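Local coordinates for outer membrane protein assembly factor BamA (Haemophilus ducreyi, PDB 4K3C) that is probably part of the outer membrane protein assembly complex, which assembles beta-barrel proteins and inserts them into the outer membrane, at residues 101-106 with 121-125; 345-351 with 373-379. One frame throughout, in Å; residues are numbered along the deposited sequence.

Contact 1. Residues 101-106 with 121-125; sequences LRREMR and AKSRL
Glu104 and Arg124 cross at about a right angle where the loop 101-106 runs beside helix 121-125. The carboxylate meets the aliphatic part of the arginine: Glu104 OE2 is 3.4 Å from Arg124 CD and close to CB as well, but 4.5 Å from Arg124 NE, beyond a salt bridge. The bend at chi2 of Glu104 (-67°) sets the carboxylate across the arginine's methylenes, and the two flat groups end 29° apart. Arg106, two residues on, also comes across the arginine. Its guanidinium presents an edge, Arg106 NE being 4.1 Å from Arg124 NE, with the two guanidinium planes 63° apart. Within the loop, Arg106 NH2 and Glu104 OE2 form only a long salt bridge of 4.0 Å, the oxygen lying well out of the guanidinium plane.

Deeper in, the contact is mostly apolar. Leu101 and Leu125 also cross at about a right angle, methyl to methyl, with CD2 of Leu101 4.0 Å from CD2 of Leu125; CD2 of Leu125 also touches CB of Glu104. Met105 starts off away from the helix, but bends at chi2 and chi3 bring its CE to 3.9 Å from Ala121 CB. Ala121 CB also packs on the carbonyl oxygen Glu104 O, 3.6 Å away. Tyr152 of strand 147-156 touches both Met105 and Leu125, so this layer rests on the sheet of the last POTRA domain before the barrel. The chemistry is therefore split: methyl groups join loop and helix on the sheet side, while on the outer side one carboxylate sits among two arginines, any attraction probably acting through charge alone.

Contact 2. Residues 345-351 with 373-379; sequences KYYQVGT and LAYTNSF
Tyr347 and Asn377 form one of three hydrogen-bonded pairs in this antiparallel strand pairing, the others being Val349 with Tyr375 and Thr351 with Leu373. The Tyr347 N to Asn377 O bond is 2.8 Å long, and its partner from Asn377 N to Tyr347 O stretches to 3.2 Å. Beyond the last paired residue, Phe379 N still reaches Lys345 O. CA-H...O contacts fill in between, as from Gly350 CA to Leu373 O.

One side-chain hydrogen bond crosses between the strands. Gln348 and Thr376 lie side by side, pointing the same way, and Gln348 NE2 gives a nearly straight bond (164°) to Thr376 OG1, 3.2 Å away and in the amide plane.

Aromatic contacts gather on the face of Tyr347, Val349 and Tyr375. With chi1 at 51°, the Tyr347 ring folds across the partner strand, and Asn377 O stands 3.5 Å above the ring plane, over its centre. Tyr375 CE2 and Phe379 CD1 both meet the rim of that ring; Tyr347 and Phe379 have planes only 16° apart, yet neither covers the other. Lys345 passes over the Phe379 face in a CH-pi contact, its CB 4.3 Å from the ring centroid.

The two strands are a hairpin of the BamA barrel, flanked by strand 328-338, bonded to Tyr346, Gln348 and Gly350, and by strand 430-440, whose Met431 shares a backbone hydrogen bond with Ala374. Gln388 and Tyr390, from the loop after strand 366-378, meet Tyr346 and Gln348, consistent with that face lining the barrel interior; the Tyr347 face would then look outward.

In the fold
Contact 1 lies in the last POTRA domain and contact 2 in the barrel wall, on opposite sides of the chain's centre, with about 31 Å between their nearest atoms; they share no helix or strand. Contact 1 is partly buried and held mainly by side-chain contacts, without hydrogen bonds between its segments, apolar toward the domain's sheet and charged on its outer side. Contact 2 is a surface contact and buries about twice the area (702 against 358 Å²), secured chiefly by backbone hydrogen bonds between neighbouring strands. Both faces of its strands carry polar and aromatic groups together, whereas in the soluble domain apolar groups turn inward and charges outward.

Contact 1. Residues 101-106 with 121-125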
loop_
_atom_site.group_PDB
_atom_site.type_symbol
_atom_site.label_atom_id
_atom_site.label_comp_id
_atom_site.label_asym_id
_atom_site.label_seq_id
_atom_site.Cartn_x
_atom_site.Cartn_y
_atom_site.Cartn_z
ATOM N N LEU A 101 6.243 -10.623 -22.408
ATOM C CA LEU A 101 7.327 -9.698 -22.736
ATOM C C LEU A 101 6.816 -8.588 -23.676
ATOM O O LEU A 101 7.171 -7.419 -23.532
ATOM C CB LEU A 101 8.521 -10.440 -23.369
ATOM C CG LEU A 101 9.272 -11.550 -22.611
ATOM C CD1 LEU A 101 9.436 -12.775 -23.497
ATOM C CD2 LEU A 101 10.635 -11.097 -22.127
ATOM N N ARG A 102 5.976 -8.960 -24.636
ATOM C CA ARG A 102 5.382 -7.985 -25.544
ATOM C C ARG A 102 4.172 -7.358 -24.871
ATOM O O ARG A 102 3.021 -7.657 -25.194
ATOM C CB ARG A 102 4.992 -8.624 -26.874
ATOM C CG ARG A 102 4.497 -7.639 -27.906
ATOM C CD ARG A 102 4.399 -8.301 -29.252
ATOM N NE ARG A 102 5.715 -8.600 -29.800
ATOM C CZ ARG A 102 6.010 -9.718 -30.449
ATOM N NH1 ARG A 102 7.234 -9.905 -30.923
ATOM N NH2 ARG A 102 5.078 -10.646 -30.627
ATOM N N ARG A 103 4.462 -6.495 -23.912
ATOM C CA ARG A 103 3.457 -5.844 -23.106
ATOM C C ARG A 103 4.248 -4.703 -22.535
ATOM O O ARG A 103 3.733 -3.612 -22.299
ATOM C CB ARG A 103 2.957 -6.783 -21.999
ATOM C CG ARG A 103 3.003 -6.198 -20.584
ATOM C CD ARG A 103 3.639 -7.167 -19.569
ATOM N NE ARG A 103 2.671 -8.092 -18.975
ATOM C CZ ARG A 103 2.917 -8.861 -17.918
ATOM N NH1 ARG A 103 1.968 -9.666 -17.442
ATOM N NH2 ARG A 103 4.106 -8.817 -17.324
ATOM N N GLU A 104 5.535 -4.970 -22.346
ATOM C CA GLU A 104 6.464 -3.942 -21.923
ATOM C C GLU A 104 7.127 -3.264 -23.129
ATOM O O GLU A 104 7.888 -2.309 -22.971
ATOM C CB GLU A 104 7.501 -4.514 -20.954
ATOM C CG GLU A 104 6.908 -5.037 -19.637
ATOM C CD GLU A 104 6.326 -3.931 -18.745
ATOM O OE1 GLU A 104 5.692 -4.271 -17.721
ATOM O OE2 GLU A 104 6.507 -2.727 -19.057
ATOM N N MET A 105 6.827 -3.740 -24.335
ATOM C CA MET A 105 7.330 -3.075 -25.531
ATOM C C MET A 105 6.546 -1.787 -25.798
ATOM O O MET A 105 5.311 -1.795 -25.819
ATOM C CB MET A 105 7.264 -3.983 -26.769
ATOM C CG MET A 105 8.194 -5.179 -26.781
ATOM S SD MET A 105 9.875 -4.831 -26.258
ATOM C CE MET A 105 10.290 -3.431 -27.307
ATOM N N ARG A 106 7.235 -0.675 -26.011
ATOM C CA ARG A 106 6.558 0.559 -26.397
ATOM C C ARG A 106 6.712 0.764 -27.894
ATOM O O ARG A 106 5.745 0.962 -28.605
ATOM C CB ARG A 106 7.103 1.750 -25.622
ATOM C CG ARG A 106 6.967 1.630 -24.125
ATOM C CD ARG A 106 5.517 1.554 -23.710
ATOM N NE ARG A 106 5.358 1.271 -22.287
ATOM C CZ ARG A 106 4.412 0.489 -21.784
ATOM N NH1 ARG A 106 3.537 -0.094 -22.581
ATOM N NH2 ARG A 106 4.337 0.290 -20.481
ATOM N N ALA A 121 12.493 0.171 -22.829
ATOM C CA ALA A 121 11.757 -1.086 -22.745
ATOM C C ALA A 121 12.641 -2.181 -22.176
ATOM O O ALA A 121 12.177 -3.034 -21.412
ATOM C CB ALA A 121 11.236 -1.499 -24.106
ATOM N N LYS A 122 13.916 -2.175 -22.549
ATOM C CA LYS A 122 14.832 -3.159 -21.986
ATOM C C LYS A 122 14.976 -2.903 -20.480
ATOM O O LYS A 122 15.192 -3.820 -19.698
ATOM C CB LYS A 122 16.177 -3.172 -22.733
ATOM C CG LYS A 122 17.220 -2.202 -22.228
ATOM C CD LYS A 122 18.188 -2.872 -21.251
ATOM C CE LYS A 122 19.150 -3.791 -21.960
ATOM N NZ LYS A 122 19.803 -3.115 -23.112
ATOM N N SER A 123 14.808 -1.648 -20.080
ATOM C CA SER A 123 14.805 -1.279 -18.667
ATOM C C SER A 123 13.517 -1.731 -17.957
ATOM O O SER A 123 13.551 -2.182 -16.810
ATOM C CB SER A 123 15.009 0.229 -18.532
ATOM O OG SER A 123 16.102 0.649 -19.338
ATOM N N ARG A 124 12.386 -1.606 -18.648
ATOM C CA ARG A 124 11.111 -2.108 -18.147
ATOM C C ARG A 124 11.149 -3.620 -17.986
ATOM O O ARG A 124 10.512 -4.174 -17.092
ATOM C CB ARG A 124 9.968 -1.741 -19.099
ATOM C CG ARG A 124 9.777 -0.262 -19.290
ATOM C CD ARG A 124 8.328 0.077 -19.525
ATOM N NE ARG A 124 8.077 1.496 -19.279
ATOM C CZ ARG A 124 7.905 2.032 -18.072
ATOM N NH1 ARG A 124 7.677 3.333 -17.956
ATOM N NH2 ARG A 124 7.957 1.278 -16.978
ATOM N N LEU A 125 11.877 -4.288 -18.873
ATOM C CA LEU A 125 11.991 -5.731 -18.799
ATOM C C LEU A 125 12.747 -6.111 -17.540
ATOM O O LEU A 125 12.231 -6.855 -16.710
ATOM C CB LEU A 125 12.648 -6.311 -20.052
ATOM C CG LEU A 125 11.714 -6.550 -21.244
ATOM C CD1 LEU A 125 12.441 -7.293 -22.350
ATOM C CD2 LEU A 125 10.471 -7.305 -20.835
#

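Contact 2. Residues 345-351 with 373-379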
loop_
_atom_site.group_PDB
_atom_site.type_symbol
_atom_site.label_atom_id
_atom_site.label_comp_id
_atom_site.label_asym_id
_atom_site.label_seq_id
_atom_site.Cartn_x
_atom_site.Cartn_y
_atom_site.Cartn_z
ATOM N N LYS A 345 -27.037 -9.096 6.084
ATOM C CA LYS A 345 -27.619 -7.797 5.643
ATOM C C LYS A 345 -27.109 -6.503 6.315
ATOM O O LYS A 345 -27.852 -5.844 7.064
ATOM C CB LYS A 345 -29.153 -7.819 5.763
ATOM C CG LYS A 345 -29.887 -8.059 4.462
ATOM C CD LYS A 345 -31.375 -8.262 4.705
ATOM C CE LYS A 345 -32.095 -8.689 3.440
ATOM N NZ LYS A 345 -32.851 -7.570 2.824
ATOM N N TYR A 346 -25.873 -6.113 6.021
ATOM C CA TYR A 346 -25.291 -4.935 6.665
ATOM C C TYR A 346 -24.318 -4.217 5.723
ATOM O O TYR A 346 -24.058 -4.682 4.604
ATOM C CB TYR A 346 -24.570 -5.349 7.946
ATOM C CG TYR A 346 -23.342 -6.221 7.698
ATOM C CD1 TYR A 346 -23.468 -7.595 7.460
ATOM C CD2 TYR A 346 -22.061 -5.672 7.686
ATOM C CE1 TYR A 346 -22.353 -8.399 7.223
ATOM C CE2 TYR A 346 -20.941 -6.474 7.450
ATOM C CZ TYR A 346 -21.095 -7.838 7.220
ATOM O OH TYR A 346 -19.986 -8.629 6.996
ATOM N N TYR A 347 -23.783 -3.080 6.165
ATOM C CA TYR A 347 -22.777 -2.365 5.374
ATOM C C TYR A 347 -21.745 -1.706 6.248
ATOM O O TYR A 347 -22.026 -1.373 7.390
ATOM C CB TYR A 347 -23.401 -1.316 4.455
ATOM C CG TYR A 347 -24.346 -0.366 5.135
ATOM C CD1 TYR A 347 -23.874 0.753 5.828
ATOM C CD2 TYR A 347 -25.723 -0.566 5.066
ATOM C CE1 TYR A 347 -24.759 1.650 6.448
ATOM C CE2 TYR A 347 -26.609 0.316 5.680
ATOM C CZ TYR A 347 -26.124 1.418 6.373
ATOM O OH TYR A 347 -27.017 2.273 6.979
ATOM N N GLN A 348 -20.548 -1.528 5.707
ATOM C CA GLN A 348 -19.477 -0.879 6.439
ATOM C C GLN A 348 -18.855 0.208 5.553
ATOM O O GLN A 348 -18.801 0.054 4.348
ATOM C CB GLN A 348 -18.431 -1.906 6.892
ATOM C CG GLN A 348 -19.024 -3.210 7.436
ATOM C CD GLN A 348 -18.048 -4.017 8.299
ATOM O OE1 GLN A 348 -17.470 -5.017 7.851
ATOM N NE2 GLN A 348 -17.878 -3.594 9.552
ATOM N N VAL A 349 -18.407 1.309 6.152
ATOM C CA VAL A 349 -17.741 2.388 5.422
ATOM C C VAL A 349 -16.689 3.018 6.334
ATOM O O VAL A 349 -16.946 3.186 7.520
ATOM C CB VAL A 349 -18.763 3.452 4.938
ATOM C CG1 VAL A 349 -19.498 4.085 6.116
ATOM C CG2 VAL A 349 -18.081 4.519 4.100
ATOM N N GLY A 350 -15.505 3.338 5.797
ATOM C CA GLY A 350 -14.380 3.816 6.599
ATOM C C GLY A 350 -13.541 4.905 5.931
ATOM O O GLY A 350 -13.490 5.001 4.699
ATOM N N THR A 351 -12.820 5.690 6.713
ATOM C CA THR A 351 -12.013 6.742 6.144
ATOM C C THR A 351 -10.852 7.070 6.995
ATOM O O THR A 351 -11.043 7.490 8.086
ATOM C CB THR A 351 -12.798 8.017 6.090
ATOM O OG1 THR A 351 -14.111 7.726 5.653
ATOM C CG2 THR A 351 -12.197 8.965 5.119
ATOM N N LEU A 373 -12.358 7.264 10.757
ATOM C CA LEU A 373 -13.781 7.217 10.997
ATOM C C LEU A 373 -14.293 5.893 10.472
ATOM O O LEU A 373 -14.008 5.522 9.332
ATOM C CB LEU A 373 -14.429 8.344 10.224
ATOM C CG LEU A 373 -15.414 9.269 10.921
ATOM C CD1 LEU A 373 -15.596 10.508 10.046
ATOM C CD2 LEU A 373 -16.754 8.558 11.160
ATOM N N ALA A 374 -15.042 5.179 11.306
ATOM C CA ALA A 374 -15.553 3.853 10.958
ATOM C C ALA A 374 -17.003 3.732 11.363
ATOM O O ALA A 374 -17.361 4.034 12.495
ATOM C CB ALA A 374 -14.764 2.792 11.652
ATOM N N TYR A 375 -17.836 3.257 10.456
ATOM C CA TYR A 375 -19.247 3.165 10.751
ATOM C C TYR A 375 -19.900 1.973 10.073
ATOM O O TYR A 375 -19.738 1.758 8.874
ATOM C CB TYR A 375 -19.951 4.443 10.328
ATOM C CG TYR A 375 -21.438 4.355 10.445
ATOM C CD1 TYR A 375 -22.045 4.174 11.671
ATOM C CD2 TYR A 375 -22.240 4.447 9.329
ATOM C CE1 TYR A 375 -23.424 4.098 11.786
ATOM C CE2 TYR A 375 -23.617 4.366 9.423
ATOM C CZ TYR A 375 -24.203 4.200 10.656
ATOM O OH TYR A 375 -25.570 4.124 10.745
ATOM N N THR A 376 -20.645 1.206 10.858
ATOM C CA THR A 376 -21.412 0.093 10.339
ATOM C C THR A 376 -22.859 0.309 10.690
ATOM O O THR A 376 -23.174 0.746 11.787
ATOM C CB THR A 376 -21.000 -1.263 10.994
ATOM O OG1 THR A 376 -19.576 -1.380 11.030
ATOM C CG2 THR A 376 -21.571 -2.454 10.217
ATOM N N ASN A 377 -23.742 -0.004 9.757
ATOM C CA ASN A 377 -25.105 -0.345 10.135
ATOM C C ASN A 377 -25.708 -1.458 9.296
ATOM O O ASN A 377 -25.101 -1.941 8.327
ATOM C CB ASN A 377 -26.043 0.861 10.189
ATOM C CG ASN A 377 -26.991 0.792 11.381
ATOM O OD1 ASN A 377 -28.065 0.188 11.316
ATOM N ND2 ASN A 377 -26.577 1.389 12.487
ATOM N N SER A 378 -26.912 -1.850 9.695
ATOM C CA SER A 378 -27.584 -2.992 9.124
ATOM C C SER A 378 -28.946 -2.557 8.613
ATOM O O SER A 378 -29.293 -1.394 8.713
ATOM C CB SER A 378 -27.732 -4.081 10.187
ATOM O OG SER A 378 -28.308 -3.556 11.374
ATOM N N PHE A 379 -29.710 -3.499 8.075
ATOM C CA PHE A 379 -30.988 -3.200 7.464
ATOM C C PHE A 379 -31.729 -4.510 7.258
ATOM O O PHE A 379 -31.191 -5.576 7.537
ATOM C CB PHE A 379 -30.792 -2.468 6.133
ATOM C CG PHE A 379 -29.869 -3.170 5.176
ATOM C CD1 PHE A 379 -28.506 -2.946 5.212
ATOM C CD2 PHE A 379 -30.372 -4.058 4.231
ATOM C CE1 PHE A 379 -27.669 -3.598 4.328
ATOM C CE2 PHE A 379 -29.540 -4.721 3.343
ATOM C CZ PHE A 379 -28.195 -4.494 3.388
#